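Long-range contacts in malonyl-CoA-[acyl-carrier-protein] transacylase (Coxiella burnetii, PDB 3TQE), which probably transfers the malonyl group from malonyl-CoA to holo-acyl carrier protein, releasing free CoA: residues G107-E112 with I223-P228; A101-A106 with V230-N235; G137-L142 with E190-A195; Q158-A163 with S177-R182. One frame throughout, in Å; residues are numbered along the deposited sequence. Where two conformers were deposited one is given.

Contact 1: G107-E112 with I223-P228; sequences GALKFE and ISIDSP. With GLY (glycine), chain C.
The link between helices 97-105 and 111-128 meets the loop that follows helix 210-220 here, beside a bound glycine, with Ala108 and Asp226 closest along the backbone. Asp226 N donates to Ala108 O at 2.8 Å. The bond is nearly straight, 164° at the hydrogen, and it arrives in the carbonyl plane on a lone pair. The same oxygen also receives a CA-H...O contact from Ile225 CA at 3.3 Å. Ala108 CA makes a second contact of this kind, to Asp226 O. The methyl of Ala108 packs on the ring of Pro228, CB to CG 3.9 Å.

Gly107 ends helix 97-105 in a Schellman motif, with positive phi (87°), and the chain then runs along the 223-228 loop until Lys110 takes the N-cap position of helix 111-128. Leu109 fills the apolar side of this link. Its CG stands anti to the carbonyl carbon (chi1 -61°), and its CD2 lies against Ile225 CG1 at 3.7 Å. In the conformer given, Ile223 CD1 also packs on Leu109 CD2. The Leu109 and Ile225 side chains lie alongside each other and point the same way. A water accepts from Lys110 N and also lies within hydrogen-bonding distance of Ser224 O, bridging the segments.

The backbone of Ile225 binds the glycine at two points, away from the predicted catalytic residues. Ile225 N donates to the glycine O at 3.1 Å, and the glycine N donates to Ile225 O at 2.7 Å. Arg248 also bonds this glycine and holds Ile223 O.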
loop_
_atom_site.group_PDB
_atom_site.type_symbol
_atom_site.label_atom_id
_atom_site.label_comp_id
_atom_site.label_asym_id
_atom_site.label_seq_id
_atom_site.Cartn_x
_atom_site.Cartn_y
_atom_site.Cartn_z
ATOM N N GLY A 107 -14.224 -7.064 3.709
ATOM C CA GLY A 107 -15.496 -6.797 4.340
ATOM C C GLY A 107 -15.432 -6.152 5.709
ATOM O O GLY A 107 -16.440 -6.077 6.391
ATOM N N ALA A 108 -14.280 -5.635 6.101
ATOM C CA ALA A 108 -14.127 -5.059 7.424
ATOM C C ALA A 108 -14.580 -3.608 7.455
ATOM O O ALA A 108 -15.078 -3.138 8.454
ATOM C CB ALA A 108 -12.693 -5.153 7.879
ATOM N N LEU A 109 -14.377 -2.886 6.355
ATOM C CA LEU A 109 -14.675 -1.450 6.253
ATOM C C LEU A 109 -15.586 -1.212 5.072
ATOM O O LEU A 109 -15.389 -1.804 4.002
ATOM C CB LEU A 109 -13.427 -0.599 5.976
ATOM C CG LEU A 109 -12.283 -0.585 6.952
ATOM C CD1 LEU A 109 -11.157 0.295 6.407
ATOM C CD2 LEU A 109 -12.791 -0.099 8.318
ATOM N N LYS A 110 -16.564 -0.342 5.257
ATOM C CA LYS A 110 -17.441 0.069 4.179
ATOM C C LYS A 110 -16.641 0.936 3.225
ATOM O O LYS A 110 -15.940 1.840 3.656
ATOM C CB LYS A 110 -18.628 0.875 4.714
ATOM C CG LYS A 110 -19.613 1.266 3.634
ATOM C CD LYS A 110 -20.893 1.880 4.180
ATOM C CE LYS A 110 -21.798 2.265 3.030
ATOM N NZ LYS A 110 -23.238 2.187 3.380
ATOM N N PHE A 111 -16.747 0.665 1.934
ATOM C CA PHE A 111 -15.956 1.385 0.945
ATOM C C PHE A 111 -16.050 2.900 1.078
ATOM O O PHE A 111 -15.034 3.566 1.136
ATOM C CB PHE A 111 -16.345 0.931 -0.463
ATOM C CG PHE A 111 -15.685 1.685 -1.539
ATOM C CD1 PHE A 111 -14.324 1.778 -1.577
ATOM C CD2 PHE A 111 -16.407 2.311 -2.509
ATOM C CE1 PHE A 111 -13.702 2.465 -2.545
ATOM C CE2 PHE A 111 -15.764 3.016 -3.507
ATOM C CZ PHE A 111 -14.421 3.094 -3.510
ATOM N N GLU A 112 -17.255 3.460 1.084
ATOM C CA GLU A 112 -17.379 4.922 1.033
ATOM C C GLU A 112 -16.859 5.538 2.341
ATOM O O GLU A 112 -16.267 6.609 2.336
ATOM C CB GLU A 112 -18.821 5.318 0.758
ATOM C CG GLU A 112 -19.271 4.925 -0.651
ATOM C CD GLU A 112 -20.609 4.171 -0.700
ATOM O OE1 GLU A 112 -21.452 4.368 0.214
ATOM O OE2 GLU A 112 -20.817 3.347 -1.640
ATOM N N ILE A 223 -15.520 5.038 12.951
ATOM C CA ILE A 223 -15.875 4.238 11.786
ATOM C C ILE A 223 -16.181 2.813 12.231
ATOM O O ILE A 223 -15.507 2.263 13.069
ATOM C CB ILE A 223 -14.760 4.271 10.697
ATOM C CG1 ILE A 223 -15.203 3.523 9.427
ATOM C CG2 ILE A 223 -13.486 3.650 11.191
ATOM C CD1 ILE A 223 -14.242 3.690 8.218
ATOM N N SER A 224 -17.218 2.229 11.666
ATOM C CA SER A 224 -17.601 0.880 12.004
ATOM C C SER A 224 -16.665 -0.100 11.353
ATOM O O SER A 224 -16.358 0.024 10.191
ATOM C CB SER A 224 -19.008 0.615 11.502
ATOM O OG SER A 224 -19.921 1.471 12.140
ATOM N N ILE A 225 -16.212 -1.074 12.108
ATOM C CA ILE A 225 -15.318 -2.080 11.602
ATOM C C ILE A 225 -15.894 -3.431 11.915
ATOM O O ILE A 225 -16.178 -3.730 13.063
ATOM C CB ILE A 225 -13.922 -1.965 12.197
ATOM C CG1 ILE A 225 -13.373 -0.562 11.938
ATOM C CG2 ILE A 225 -13.046 -3.049 11.627
ATOM C CD1 ILE A 225 -12.005 -0.275 12.543
ATOM N N ASP A 226 -16.071 -4.243 10.884
ATOM C CA ASP A 226 -16.509 -5.616 11.017
ATOM C C ASP A 226 -15.318 -6.557 10.974
ATOM O O ASP A 226 -14.223 -6.172 10.561
ATOM C CB ASP A 226 -17.479 -5.951 9.908
ATOM C CG ASP A 226 -18.828 -5.280 10.075
ATOM O OD1 ASP A 226 -19.145 -4.814 11.184
ATOM O OD2 ASP A 226 -19.590 -5.250 9.081
ATOM N N SER A 227 -15.500 -7.805 11.386
ATOM C CA SER A 227 -14.381 -8.727 11.338
ATOM C C SER A 227 -14.125 -9.042 9.864
ATOM O O SER A 227 -15.072 -9.299 9.133
ATOM C CB SER A 227 -14.623 -10.014 12.137
ATOM O OG SER A 227 -14.453 -9.780 13.517
ATOM N N PRO A 228 -12.859 -9.020 9.442
ATOM C CA PRO A 228 -12.571 -9.361 8.069
ATOM C C PRO A 228 -12.997 -10.784 7.769
ATOM O O PRO A 228 -12.827 -11.674 8.597
ATOM C CB PRO A 228 -11.033 -9.209 7.976
ATOM C CG PRO A 228 -10.684 -8.276 9.074
ATOM C CD PRO A 228 -11.629 -8.657 10.161
HETATM N N GLY C . -18.142 -3.008 14.802
HETATM C CA GLY C . -17.443 -2.838 16.117
HETATM C C GLY C . -16.629 -1.566 16.135
HETATM O O GLY C . -16.648 -0.836 15.121
HETATM O OXT GLY C . -15.933 -1.262 17.147
HETATM O O HOH W 1 -16.868 0.967 7.728
#

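Contact 2: A101-A106 with V230-N235; sequences AALVCA and VPVIHN
Val232 packs both of its methyls against the helix 97-105 side of the contact. Its CG2 touches Ala106 CB at 3.6 Å, and its CG1 touches Ala102 CB at 3.9 Å. CG1 is anti to the backbone N (chi1 172°), which leaves CG2 beside that nitrogen; CG1 faces Ala102, while CG2 sits between Ala106 and Ala102, about one helical turn apart. CG2 also lies 3.9 Å from Ala102 O. Leu103 comes across Val232 at about a right angle, with CD2 4.2 Å from Val232 CG2. Its other methyl, CD1, approaches the His234 ring obliquely, 4.3 Å from CE1. At the other end, the Ala106 methyl rests on Val230 O at 3.6 Å.

The packing is small and mostly apolar, and every touching residue is buried. Val230 N is buried here without a partner in the model. The contact sets the C-terminal end of helix 97-105 against the loop leading to helix 244-254. This helix directly follows Ser96, the predicted nucleophile, whose GxSxG sequence is consistent with the nucleophile elbow of acyltransferases.

The second shell fixes the loop by polar bonds. Glu99, on the same helix, accepts from His234 ND1 through OE2 and from Asn235 N through OE1. Pro231 and Ile233 form backbone hydrogen bonds with Met92 of strand 91-94, while Ala106 bonds the backbone of Lys229. Ile247 of helix 244-254 touches both Leu103 and His234.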
loop_
_atom_site.group_PDB
_atom_site.type_symbol
_atom_site.label_atom_id
_atom_site.label_comp_id
_atom_site.label_asym_id
_atom_site.label_seq_id
_atom_site.Cartn_x
_atom_site.Cartn_y
_atom_site.Cartn_z
ATOM N N ALA A 101 -7.468 -0.845 1.387
ATOM C CA ALA A 101 -8.144 -1.547 0.332
ATOM C C ALA A 101 -8.382 -2.986 0.715
ATOM O O ALA A 101 -9.459 -3.511 0.484
ATOM C CB ALA A 101 -7.348 -1.469 -0.972
ATOM N N ALA A 102 -7.393 -3.620 1.324
ATOM C CA ALA A 102 -7.536 -5.019 1.755
ATOM C C ALA A 102 -8.693 -5.124 2.741
ATOM O O ALA A 102 -9.522 -6.019 2.665
ATOM C CB ALA A 102 -6.257 -5.504 2.361
ATOM N N LEU A 103 -8.783 -4.182 3.668
ATOM C CA LEU A 103 -9.842 -4.222 4.637
ATOM C C LEU A 103 -11.220 -3.971 4.068
ATOM O O LEU A 103 -12.193 -4.568 4.508
ATOM C CB LEU A 103 -9.572 -3.252 5.776
ATOM C CG LEU A 103 -8.446 -3.665 6.708
ATOM C CD1 LEU A 103 -8.051 -2.484 7.562
ATOM C CD2 LEU A 103 -8.849 -4.894 7.553
ATOM N N VAL A 104 -11.309 -3.128 3.060
ATOM C CA VAL A 104 -12.563 -2.964 2.352
ATOM C C VAL A 104 -12.951 -4.245 1.632
ATOM O O VAL A 104 -14.083 -4.740 1.731
ATOM C CB VAL A 104 -12.522 -1.776 1.361
ATOM C CG1 VAL A 104 -13.761 -1.814 0.456
ATOM C CG2 VAL A 104 -12.443 -0.480 2.105
ATOM N N CYS A 105 -12.002 -4.842 0.936
ATOM C CA CYS A 105 -12.298 -6.025 0.149
ATOM C C CYS A 105 -12.540 -7.262 1.004
ATOM O O CYS A 105 -13.298 -8.136 0.616
ATOM C CB CYS A 105 -11.192 -6.236 -0.852
ATOM S SG CYS A 105 -11.108 -4.889 -2.053
ATOM N N ALA A 106 -11.983 -7.274 2.216
ATOM C CA ALA A 106 -12.221 -8.353 3.184
ATOM C C ALA A 106 -13.547 -8.174 3.926
ATOM O O ALA A 106 -13.920 -9.007 4.749
ATOM C CB ALA A 106 -11.081 -8.383 4.226
ATOM N N VAL A 230 -11.750 -12.436 5.073
ATOM C CA VAL A 230 -10.545 -13.027 4.538
ATOM C C VAL A 230 -9.451 -12.419 5.409
ATOM O O VAL A 230 -9.527 -11.233 5.744
ATOM C CB VAL A 230 -10.307 -12.586 3.069
ATOM C CG1 VAL A 230 -8.940 -13.030 2.562
ATOM C CG2 VAL A 230 -11.447 -13.085 2.147
ATOM N N PRO A 231 -8.470 -13.216 5.812
ATOM C CA PRO A 231 -7.426 -12.679 6.656
ATOM C C PRO A 231 -6.643 -11.596 5.951
ATOM O O PRO A 231 -6.274 -11.766 4.803
ATOM C CB PRO A 231 -6.522 -13.866 6.941
ATOM C CG PRO A 231 -7.190 -15.019 6.432
ATOM C CD PRO A 231 -8.327 -14.658 5.579
ATOM N N VAL A 232 -6.436 -10.491 6.651
ATOM C CA VAL A 232 -5.641 -9.384 6.165
ATOM C C VAL A 232 -4.418 -9.280 7.059
ATOM O O VAL A 232 -4.550 -9.095 8.273
ATOM C CB VAL A 232 -6.429 -8.080 6.205
ATOM C CG1 VAL A 232 -5.502 -6.927 5.874
ATOM C CG2 VAL A 232 -7.630 -8.155 5.266
ATOM N N ILE A 233 -3.239 -9.456 6.490
ATOM C CA ILE A 233 -2.012 -9.401 7.253
ATOM C C ILE A 233 -1.582 -7.953 7.347
ATOM O O ILE A 233 -1.237 -7.337 6.349
ATOM C CB ILE A 233 -0.900 -10.228 6.593
ATOM C CG1 ILE A 233 -1.326 -11.661 6.365
ATOM C CG2 ILE A 233 0.396 -10.146 7.416
ATOM C CD1 ILE A 233 -1.826 -12.326 7.521
ATOM N N HIS A 234 -1.568 -7.416 8.557
ATOM C CA HIS A 234 -1.224 -6.014 8.761
ATOM C C HIS A 234 0.259 -5.738 8.664
ATOM O O HIS A 234 1.091 -6.519 9.079
ATOM C CB HIS A 234 -1.728 -5.570 10.117
ATOM C CG HIS A 234 -3.205 -5.488 10.184
ATOM N ND1 HIS A 234 -3.894 -4.349 9.824
ATOM C CD2 HIS A 234 -4.138 -6.419 10.498
ATOM C CE1 HIS A 234 -5.195 -4.576 9.951
ATOM N NE2 HIS A 234 -5.367 -5.823 10.360
ATOM N N ASN A 235 0.547 -4.562 8.154
ATOM C CA ASN A 235 1.905 -4.107 7.924
ATOM C C ASN A 235 2.719 -3.988 9.174
ATOM O O ASN A 235 3.937 -4.146 9.129
ATOM C CB ASN A 235 1.885 -2.715 7.303
ATOM C CG ASN A 235 1.413 -2.686 5.875
ATOM O OD1 ASN A 235 1.312 -3.709 5.146
ATOM N ND2 ASN A 235 1.169 -1.480 5.436
#

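Contact 3: G137-L142 with E190-A195; sequences GAIIGL and EGAKIA
Ile140 and Ile194 form an antiparallel hydrogen-bonded pair. Ile140 N donates to Ile194 O at 2.8 Å, and Ile194 N returns a longer bond to Ile140 O at 3.3 Å. Both are straight, 168° at the hydrogen. Ile140 O also takes a weak bond from Lys193 N at 2.8 Å, bent to 130°. Lys193 and Ile194 thus both face Ile140, a classic beta bulge. Next along, Ile139 and Ala195 make a non-hydrogen-bonded pair. Here Ala195 CA makes a CA-H...O contact to Ala138 O at 3.2 Å, and Ile139 CA makes one to Ile194 O.

Beyond the bulge a water donates to both Gly141 O and Gly191 O. Gly191 ends helix 177-189 in a Schellman motif. Lys193 O is satisfied by Lys188 NZ. Further backbone bonds join Ala138 to Lys196, Gly137 to Ile173, Ile139 to Thr171 and Gly141 to Asp169.

Ile140 and Ile194 lie side by side on one face, CB to CB 3.9 Å. On the face of Ile139 and Ala195, Ile139 CG2 meets Ala192 CB. Leu142 CG, anti to the carbonyl carbon (chi1 -63°), covers the same methyl.

Strand 194-197 is an edge of the mixed sheet, and strand 134-140 lies between it and strand 170-174. Helices 177-189 and 144-155 pack on Ile139 and Leu142.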
loop_
_atom_site.group_PDB
_atom_site.type_symbol
_atom_site.label_atom_id
_atom_site.label_comp_id
_atom_site.label_asym_id
_atom_site.label_seq_id
_atom_site.Cartn_x
_atom_site.Cartn_y
_atom_site.Cartn_z
ATOM N N GLY A 137 13.816 8.147 1.504
ATOM C CA GLY A 137 14.878 7.723 0.631
ATOM C C GLY A 137 14.934 6.227 0.479
ATOM O O GLY A 137 14.692 5.501 1.411
ATOM N N ALA A 138 15.298 5.787 -0.709
ATOM C CA ALA A 138 15.417 4.388 -1.029
ATOM C C ALA A 138 16.852 3.967 -0.993
ATOM O O ALA A 138 17.709 4.651 -1.554
ATOM C CB ALA A 138 14.868 4.153 -2.407
ATOM N N ILE A 139 17.105 2.836 -0.349
ATOM C CA ILE A 139 18.428 2.260 -0.265
ATOM C C ILE A 139 18.339 0.863 -0.834
ATOM O O ILE A 139 17.522 0.060 -0.382
ATOM C CB ILE A 139 18.936 2.194 1.156
ATOM C CG1 ILE A 139 19.017 3.603 1.747
ATOM C CG2 ILE A 139 20.293 1.525 1.196
ATOM C CD1 ILE A 139 19.378 3.628 3.198
ATOM N N ILE A 140 19.169 0.581 -1.830
ATOM C CA ILE A 140 19.189 -0.736 -2.445
ATOM C C ILE A 140 20.568 -1.305 -2.264
ATOM O O ILE A 140 21.552 -0.637 -2.575
ATOM C CB ILE A 140 18.823 -0.658 -3.919
ATOM C CG1 ILE A 140 17.412 -0.079 -4.056
ATOM C CG2 ILE A 140 18.953 -2.028 -4.562
ATOM C CD1 ILE A 140 16.846 -0.100 -5.444
ATOM N N GLY A 141 20.641 -2.519 -1.734
ATOM C CA GLY A 141 21.896 -3.255 -1.641
ATOM C C GLY A 141 22.501 -3.444 -0.270
ATOM O O GLY A 141 23.588 -4.057 -0.150
ATOM N N LEU A 142 21.840 -2.942 0.770
ATOM C CA LEU A 142 22.242 -3.168 2.151
ATOM C C LEU A 142 21.111 -3.882 2.877
ATOM O O LEU A 142 19.942 -3.728 2.511
ATOM C CB LEU A 142 22.521 -1.848 2.871
ATOM C CG LEU A 142 23.668 -0.997 2.346
ATOM C CD1 LEU A 142 23.740 0.270 3.164
ATOM C CD2 LEU A 142 24.994 -1.743 2.402
ATOM N N GLU A 190 28.841 2.919 2.668
ATOM C CA GLU A 190 28.889 1.517 3.100
ATOM C C GLU A 190 28.615 0.502 1.977
ATOM O O GLU A 190 28.544 -0.716 2.229
ATOM C CB GLU A 190 27.900 1.310 4.250
ATOM C CG GLU A 190 28.222 2.091 5.516
ATOM C CD GLU A 190 29.513 1.671 6.203
ATOM O OE1 GLU A 190 29.642 0.476 6.549
ATOM O OE2 GLU A 190 30.394 2.547 6.423
ATOM N N GLY A 191 28.437 0.979 0.752
ATOM C CA GLY A 191 28.317 0.109 -0.404
ATOM C C GLY A 191 26.946 -0.094 -1.014
ATOM O O GLY A 191 26.764 -0.944 -1.890
ATOM N N ALA A 192 25.966 0.705 -0.602
ATOM C CA ALA A 192 24.675 0.633 -1.231
ATOM C C ALA A 192 24.790 0.888 -2.718
ATOM O O ALA A 192 25.546 1.775 -3.133
ATOM C CB ALA A 192 23.710 1.647 -0.596
ATOM N N LYS A 193 24.060 0.113 -3.517
ATOM C CA LYS A 193 24.046 0.313 -4.958
ATOM C C LYS A 193 23.290 1.587 -5.316
ATOM O O LYS A 193 23.719 2.354 -6.184
ATOM C CB LYS A 193 23.454 -0.911 -5.665
ATOM C CG LYS A 193 24.303 -2.158 -5.461
ATOM C CD LYS A 193 23.845 -3.346 -6.292
ATOM C CE LYS A 193 24.955 -4.399 -6.379
ATOM N NZ LYS A 193 24.418 -5.783 -6.569
ATOM N N ILE A 194 22.179 1.821 -4.627
ATOM C CA ILE A 194 21.389 3.014 -4.816
ATOM C C ILE A 194 21.070 3.553 -3.435
ATOM O O ILE A 194 20.738 2.795 -2.534
ATOM C CB ILE A 194 20.086 2.692 -5.543
ATOM C CG1 ILE A 194 20.384 2.239 -6.975
ATOM C CG2 ILE A 194 19.125 3.888 -5.529
ATOM C CD1 ILE A 194 20.898 3.334 -7.846
ATOM N N ALA A 195 21.206 4.858 -3.261
ATOM C CA ALA A 195 20.742 5.520 -2.031
ATOM C C ALA A 195 20.297 6.894 -2.456
ATOM O O ALA A 195 21.131 7.800 -2.672
ATOM C CB ALA A 195 21.824 5.581 -0.977
HETATM O O HOH W 2 25.347 -3.183 -2.364
#

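Contact 4: Q158-A163 with S177-R182; sequences QVVQPA and SEAVDR
Polar bonds gather on the Gln158 amide. Arg182 grips its OE1 end-on with two nitrogens, NH2 at 2.8 Å and NH1 at 3.0 Å. The NH2 bond uses a lone pair in the carbonyl plane, while NH1 is tilted 20° from that plane. Amide and guanidinium are nearly coplanar. The amide's other end donates from NE2 to Glu178 OE1 at 3.0 Å, and this bond is straight at 167°. It meets the carboxylate from above its plane. With bonds at both ends, the rotation of the amide is fixed. The Gln158 chain runs extended beyond CG (chi2 -170°), which carries the amide across to the helix. Arg182 is anchored further by Ala154 O, which accepts from NE. Ala179 CA lies against one face of the guanidinium, toward its rim.

Apolar packing lies deeper. Val160 CB meets Ala179 CB at 3.8 Å, and Val160 CG2 meets Val180 CG2 at 4.0 Å. Val160 is covered elsewhere by Cys151 and Ala155 of helix 144-155 and by Ile173.

Neighbouring residues tie the strand in. Val159 N bonds the His176 side chain at ND1, and the Gln161 backbone pairs with that of Ser174 in strand 170-174. Helix 177-189 packs on the mixed sheet at the start of strand 160-167, with helix 144-155 beside it. This is the two-layer alpha+beta packing of a ferredoxin-like fold, as in the small subdomain of FabD-type acyltransferases.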
loop_
_atom_site.group_PDB
_atom_site.type_symbol
_atom_site.label_atom_id
_atom_site.label_comp_id
_atom_site.label_asym_id
_atom_site.label_seq_id
_atom_site.Cartn_x
_atom_site.Cartn_y
_atom_site.Cartn_z
ATOM N N GLN A 158 18.054 14.029 15.177
ATOM C CA GLN A 158 16.899 14.071 14.305
ATOM C C GLN A 158 16.338 12.671 14.157
ATOM O O GLN A 158 16.858 11.711 14.708
ATOM C CB GLN A 158 17.303 14.628 12.936
ATOM C CG GLN A 158 17.734 16.082 12.963
ATOM C CD GLN A 158 17.879 16.614 11.561
ATOM O OE1 GLN A 158 18.794 16.205 10.850
ATOM N NE2 GLN A 158 16.954 17.486 11.135
ATOM N N VAL A 159 15.240 12.574 13.418
ATOM C CA VAL A 159 14.606 11.304 13.138
ATOM C C VAL A 159 15.037 10.805 11.768
ATOM O O VAL A 159 14.936 11.511 10.774
ATOM C CB VAL A 159 13.074 11.452 13.121
ATOM C CG1 VAL A 159 12.398 10.157 12.693
ATOM C CG2 VAL A 159 12.586 11.864 14.470
ATOM N N VAL A 160 15.483 9.570 11.718
ATOM C CA VAL A 160 15.671 8.875 10.455
ATOM C C VAL A 160 15.679 7.400 10.759
ATOM O O VAL A 160 16.395 6.941 11.627
ATOM C CB VAL A 160 16.944 9.304 9.697
ATOM C CG1 VAL A 160 18.198 9.165 10.575
ATOM C CG2 VAL A 160 17.093 8.542 8.374
ATOM N N GLN A 161 14.825 6.655 10.078
ATOM C CA GLN A 161 14.736 5.242 10.330
ATOM C C GLN A 161 14.131 4.497 9.181
ATOM O O GLN A 161 13.505 5.094 8.334
ATOM C CB GLN A 161 13.919 4.968 11.570
ATOM C CG GLN A 161 12.575 5.571 11.632
ATOM C CD GLN A 161 12.038 5.508 13.074
ATOM O OE1 GLN A 161 12.528 6.206 13.981
ATOM N NE2 GLN A 161 11.063 4.679 13.284
ATOM N N PRO A 162 14.297 3.169 9.171
ATOM C CA PRO A 162 13.602 2.354 8.193
ATOM C C PRO A 162 12.089 2.561 8.278
ATOM O O PRO A 162 11.529 2.626 9.361
ATOM C CB PRO A 162 14.025 0.926 8.567
ATOM C CG PRO A 162 15.373 1.094 9.233
ATOM C CD PRO A 162 15.197 2.362 10.015
ATOM N N ALA A 163 11.487 2.696 7.117
ATOM C CA ALA A 163 10.089 3.063 6.953
ATOM C C ALA A 163 9.353 2.020 6.142
ATOM O O ALA A 163 8.226 1.664 6.473
ATOM C CB ALA A 163 9.973 4.394 6.297
ATOM N N SER A 177 14.550 15.697 6.702
ATOM C CA SER A 177 15.184 15.735 5.405
ATOM C C SER A 177 16.698 15.694 5.510
ATOM O O SER A 177 17.349 14.987 4.765
ATOM C CB SER A 177 14.763 16.945 4.606
ATOM O OG SER A 177 14.913 18.076 5.350
ATOM N N GLU A 178 17.260 16.447 6.444
ATOM C CA GLU A 178 18.719 16.516 6.534
ATOM C C GLU A 178 19.270 15.168 6.957
ATOM O O GLU A 178 20.324 14.730 6.479
ATOM C CB GLU A 178 19.146 17.589 7.534
ATOM C CG GLU A 178 18.677 18.994 7.173
ATOM C CD GLU A 178 17.300 19.368 7.787
ATOM O OE1 GLU A 178 16.617 18.466 8.349
ATOM O OE2 GLU A 178 16.933 20.575 7.701
ATOM N N ALA A 179 18.563 14.501 7.869
ATOM C CA ALA A 179 18.984 13.229 8.405
ATOM C C ALA A 179 18.881 12.137 7.366
ATOM O O ALA A 179 19.742 11.283 7.263
ATOM C CB ALA A 179 18.161 12.892 9.637
ATOM N N VAL A 180 17.793 12.148 6.607
ATOM C CA VAL A 180 17.662 11.235 5.495
ATOM C C VAL A 180 18.838 11.401 4.536
ATOM O O VAL A 180 19.432 10.419 4.128
ATOM C CB VAL A 180 16.299 11.398 4.794
ATOM C CG1 VAL A 180 16.293 10.689 3.449
ATOM C CG2 VAL A 180 15.219 10.902 5.738
ATOM N N ASP A 181 19.188 12.631 4.194
ATOM C CA ASP A 181 20.297 12.831 3.272
ATOM C C ASP A 181 21.602 12.311 3.865
ATOM O O ASP A 181 22.399 11.698 3.174
ATOM C CB ASP A 181 20.408 14.297 2.883
ATOM C CG ASP A 181 19.358 14.732 1.901
ATOM O OD1 ASP A 181 18.732 13.865 1.265
ATOM O OD2 ASP A 181 19.175 15.971 1.716
ATOM N N ARG A 182 21.826 12.552 5.152
ATOM C CA ARG A 182 23.029 12.053 5.808
ATOM C C ARG A 182 23.079 10.542 5.788
ATOM O O ARG A 182 24.106 9.961 5.523
ATOM C CB ARG A 182 23.140 12.548 7.239
ATOM C CG ARG A 182 23.429 14.016 7.382
ATOM C CD ARG A 182 23.775 14.386 8.805
ATOM N NE ARG A 182 22.758 14.081 9.798
ATOM C CZ ARG A 182 21.738 14.861 10.137
ATOM N NH1 ARG A 182 21.502 16.031 9.556
ATOM N NH2 ARG A 182 20.913 14.444 11.076
#

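The contacts fall into two pairs on opposite sides of the chain's centre. Contacts 1 and 2 have centres about 10 Å apart and touch, most directly through Ala108 N and Leu103 O, a probable hydrogen bond. They share the junction of helices 97-105 and 111-128 and the long loop between helices 210-220 and 244-254. Contacts 3 and 4, with centres about 14 Å apart, both reach the mixed sheet and involve strands 134-140, 160-167 and 194-197 and helix 177-189. Along the chain, contact 2 encloses contact 1, which encloses contact 3, which encloses contact 4. The ferredoxin-like unit is therefore an insertion within the larger part, and the predicted catalytic Ser96 and His205 come before and after it in sequence.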